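Local coordinates for probable leucine/isoleucine/valine-binding protein (Rhodopirellula baltica, PDB 4KV7) that probably binds leucine, isoleucine, valine or a related small ligand as the periplasmic component of an ABC-type uptake system, at residues 264-275 with 359-370. The protein carries 1 engineered substitution. Residues are numbered along the deposited sequence; the frame is centred on the assembly and turned at random.
Sequences ANGIVATQVVPH and KVWPVLIGADSS. Engineered in segment 359-370: Ser369 (natural residue Gly).
Trp361 lies flat against the Val273-Pro274 backbone, at one end of the antiparallel pairing of strands 268-271 and 361-365. Its CB sits 3.4 Å from Val273 O. With CG anti to its own carbonyl carbon (chi1 -79°), the indole extends along Val273 and Pro274. CG and CD2 stay near Val273 O, CD1 and NE1 run past Pro274 CA and CB, and CE3 meets Val273 C. Farther out, CZ2 and CH2 reach Pro274 CD, while CZ3 approaches Val272 O. Pro274 CA stands almost on the normal through the centre of the five-membered ring, a CH-pi contact over the face; Lys359 CG covers the opposite face. Backbone bonds start at the turn, with Gly266 N to Ile365 O (2.8 Å), and continue through Ile365 N to Ile267 O into the Ala269-Val363 and Gln271-Trp361 pairs. In that last pair, Gln271 N approaches Trp361 O from above the carbonyl plane, whereas Trp361 N to Gln271 O is nearly straight (171°). A water donates to both Val272 O and Lys359 O just past it. On the face of Ala269 and Gln271, Val363 CG1 touches Gln271 CG (4.0 Å). Ile365 CD1 lies against Ile267 CB and CG2, the side chains pointing the same way. Beyond, His275 NE2 and Ser370 OG share a hydrogen bond (2.9 Å), the hydroxyl near the ring plane. Strand 361-365 runs antiparallel to strand 268-271, last of the sheet's parallel strands, and to strand 370-372. Main-chain bonds thus set the register; the indole laid over Val273-Pro274 and the His275-Ser370 bond tie the loop to the returning chain, while Asp277 N, hydrogen-bonded to ND1, helps fix the imidazole's rotation.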
# COMPACT_ATOMS: atom_id res chain seq x y z
N ALA A 264 13.51 2.86 15.97
CA ALA A 264 12.34 3.33 15.23
C ALA A 264 11.56 4.39 16.00
O ALA A 264 10.68 5.03 15.44
CB ALA A 264 11.43 2.16 14.85
N ASN A 265 11.88 4.56 17.28
CA ASN A 265 11.20 5.53 18.12
C ASN A 265 11.35 6.93 17.56
O ASN A 265 12.47 7.44 17.41
CB ASN A 265 11.75 5.47 19.55
CG ASN A 265 10.82 6.10 20.58
OD1 ASN A 265 9.97 6.93 20.25
ND2 ASN A 265 10.97 5.70 21.84
N GLY A 266 10.23 7.56 17.22
CA GLY A 266 10.25 8.91 16.69
C GLY A 266 10.00 8.99 15.20
O GLY A 266 9.75 10.08 14.68
N ILE A 267 10.06 7.86 14.50
CA ILE A 267 9.78 7.85 13.07
C ILE A 267 8.29 8.10 12.83
O ILE A 267 7.44 7.58 13.55
CB ILE A 267 10.18 6.50 12.44
CG1 ILE A 267 11.70 6.32 12.51
CG2 ILE A 267 9.72 6.42 11.00
CD1 ILE A 267 12.15 4.97 12.02
N VAL A 268 7.98 8.92 11.83
CA VAL A 268 6.60 9.16 11.42
C VAL A 268 6.36 8.38 10.14
O VAL A 268 7.21 8.35 9.26
CB VAL A 268 6.34 10.66 11.20
CG1 VAL A 268 4.99 10.90 10.56
CG2 VAL A 268 6.45 11.41 12.52
N ALA A 269 5.22 7.72 10.04
CA ALA A 269 4.90 6.93 8.86
C ALA A 269 3.46 7.19 8.45
O ALA A 269 2.54 7.03 9.25
CB ALA A 269 5.12 5.43 9.12
N THR A 270 3.26 7.59 7.19
CA THR A 270 1.91 7.85 6.72
C THR A 270 1.26 6.55 6.27
O THR A 270 1.86 5.76 5.54
CB THR A 270 1.89 8.87 5.57
OG1 THR A 270 2.89 8.55 4.61
CG2 THR A 270 2.16 10.26 6.10
N GLN A 271 0.02 6.34 6.70
CA GLN A 271 -0.76 5.16 6.33
C GLN A 271 -1.95 5.53 5.47
O GLN A 271 -2.45 6.66 5.52
CB GLN A 271 -1.23 4.42 7.58
CG GLN A 271 -0.12 4.10 8.58
CD GLN A 271 1.05 3.37 7.95
OE1 GLN A 271 0.87 2.39 7.24
NE2 GLN A 271 2.26 3.85 8.21
N VAL A 272 -2.43 4.55 4.71
CA VAL A 272 -3.60 4.71 3.87
C VAL A 272 -4.83 4.03 4.47
O VAL A 272 -5.87 3.92 3.82
CB VAL A 272 -3.35 4.21 2.44
CG1 VAL A 272 -2.25 5.03 1.77
CG2 VAL A 272 -3.00 2.72 2.44
N VAL A 273 -4.68 3.60 5.72
CA VAL A 273 -5.74 2.98 6.51
C VAL A 273 -5.66 3.58 7.92
O VAL A 273 -4.61 4.07 8.32
CB VAL A 273 -5.57 1.44 6.61
CG1 VAL A 273 -5.72 0.80 5.23
CG2 VAL A 273 -4.22 1.08 7.23
N PRO A 274 -6.77 3.55 8.67
CA PRO A 274 -6.72 3.97 10.07
C PRO A 274 -5.90 2.98 10.89
O PRO A 274 -5.44 1.95 10.38
CB PRO A 274 -8.19 3.96 10.49
CG PRO A 274 -8.81 2.95 9.60
CD PRO A 274 -8.11 3.10 8.28
N HIS A 275 -5.67 3.29 12.16
CA HIS A 275 -4.83 2.43 12.96
C HIS A 275 -5.56 1.14 13.27
O HIS A 275 -6.76 1.14 13.52
CB HIS A 275 -4.42 3.12 14.26
CG HIS A 275 -3.20 2.52 14.86
ND1 HIS A 275 -3.19 1.27 15.43
CD2 HIS A 275 -1.92 2.97 14.92
CE1 HIS A 275 -1.97 0.98 15.84
NE2 HIS A 275 -1.18 2.00 15.55
N LYS A 359 -7.69 9.65 1.97
CA LYS A 359 -7.33 9.92 3.35
C LYS A 359 -5.95 9.35 3.70
O LYS A 359 -5.60 8.23 3.31
CB LYS A 359 -8.39 9.36 4.29
CG LYS A 359 -8.31 9.88 5.72
CD LYS A 359 -9.69 9.91 6.35
CE LYS A 359 -9.63 10.25 7.82
NZ LYS A 359 -10.98 10.11 8.46
N VAL A 360 -5.19 10.15 4.43
CA VAL A 360 -3.85 9.78 4.87
C VAL A 360 -3.85 9.87 6.39
O VAL A 360 -4.21 10.91 6.96
CB VAL A 360 -2.80 10.72 4.27
CG1 VAL A 360 -1.42 10.46 4.87
CG2 VAL A 360 -2.78 10.59 2.74
N TRP A 361 -3.47 8.77 7.05
CA TRP A 361 -3.44 8.69 8.50
C TRP A 361 -2.01 8.60 8.98
O TRP A 361 -1.41 7.52 8.91
CB TRP A 361 -4.14 7.42 8.96
CG TRP A 361 -5.64 7.42 8.98
CD1 TRP A 361 -6.45 7.75 10.04
CD2 TRP A 361 -6.52 7.00 7.93
NE1 TRP A 361 -7.76 7.58 9.70
CE2 TRP A 361 -7.84 7.12 8.41
CE3 TRP A 361 -6.32 6.55 6.62
CZ2 TRP A 361 -8.94 6.79 7.64
CZ3 TRP A 361 -7.42 6.22 5.86
CH2 TRP A 361 -8.71 6.34 6.36
N PRO A 362 -1.43 9.71 9.45
CA PRO A 362 -0.05 9.61 9.95
C PRO A 362 0.02 8.91 11.30
O PRO A 362 -0.89 9.04 12.12
CB PRO A 362 0.38 11.07 10.09
CG PRO A 362 -0.88 11.83 10.23
CD PRO A 362 -1.96 11.08 9.51
N VAL A 363 1.08 8.14 11.51
CA VAL A 363 1.32 7.54 12.81
C VAL A 363 2.72 7.86 13.28
O VAL A 363 3.63 8.09 12.47
CB VAL A 363 1.09 6.00 12.82
CG1 VAL A 363 -0.32 5.66 12.31
CG2 VAL A 363 2.16 5.26 12.03
N LEU A 364 2.87 7.91 14.60
CA LEU A 364 4.16 8.11 15.24
C LEU A 364 4.58 6.79 15.87
O LEU A 364 3.85 6.22 16.69
CB LEU A 364 4.05 9.19 16.31
CG LEU A 364 5.31 9.45 17.13
CD1 LEU A 364 6.45 9.97 16.24
CD2 LEU A 364 5.05 10.41 18.29
N ILE A 365 5.74 6.29 15.47
CA ILE A 365 6.25 5.06 16.04
C ILE A 365 6.94 5.37 17.36
O ILE A 365 7.79 6.27 17.43
CB ILE A 365 7.23 4.37 15.07
CG1 ILE A 365 6.54 4.08 13.74
CG2 ILE A 365 7.78 3.09 15.70
CD1 ILE A 365 7.45 3.46 12.69
N GLY A 366 6.58 4.64 18.40
CA GLY A 366 7.13 4.85 19.72
C GLY A 366 8.06 3.72 20.11
O GLY A 366 8.62 3.05 19.25
N ALA A 367 8.21 3.50 21.41
CA ALA A 367 9.08 2.45 21.94
C ALA A 367 8.59 1.05 21.59
O ALA A 367 9.38 0.20 21.16
CB ALA A 367 9.23 2.60 23.46
N ASP A 368 7.29 0.81 21.76
CA ASP A 368 6.75 -0.54 21.68
C ASP A 368 5.61 -0.68 20.68
O ASP A 368 5.20 -1.79 20.35
CB ASP A 368 6.24 -0.97 23.06
CG ASP A 368 7.31 -0.92 24.13
OD1 ASP A 368 8.34 -1.60 23.96
OD2 ASP A 368 7.13 -0.19 25.13
N SER A 369 5.10 0.45 20.20
CA SER A 369 3.92 0.46 19.34
C SER A 369 3.96 1.69 18.47
O SER A 369 4.93 2.44 18.48
CB SER A 369 2.66 0.48 20.20
OG SER A 369 2.62 1.65 21.00
N SER A 370 2.89 1.90 17.71
CA SER A 370 2.69 3.18 17.04
C SER A 370 1.32 3.72 17.44
O SER A 370 0.47 2.98 17.92
CB SER A 370 2.80 3.04 15.52
OG SER A 370 1.66 2.39 14.97
O HOH W 1 -6.46 6.02 1.95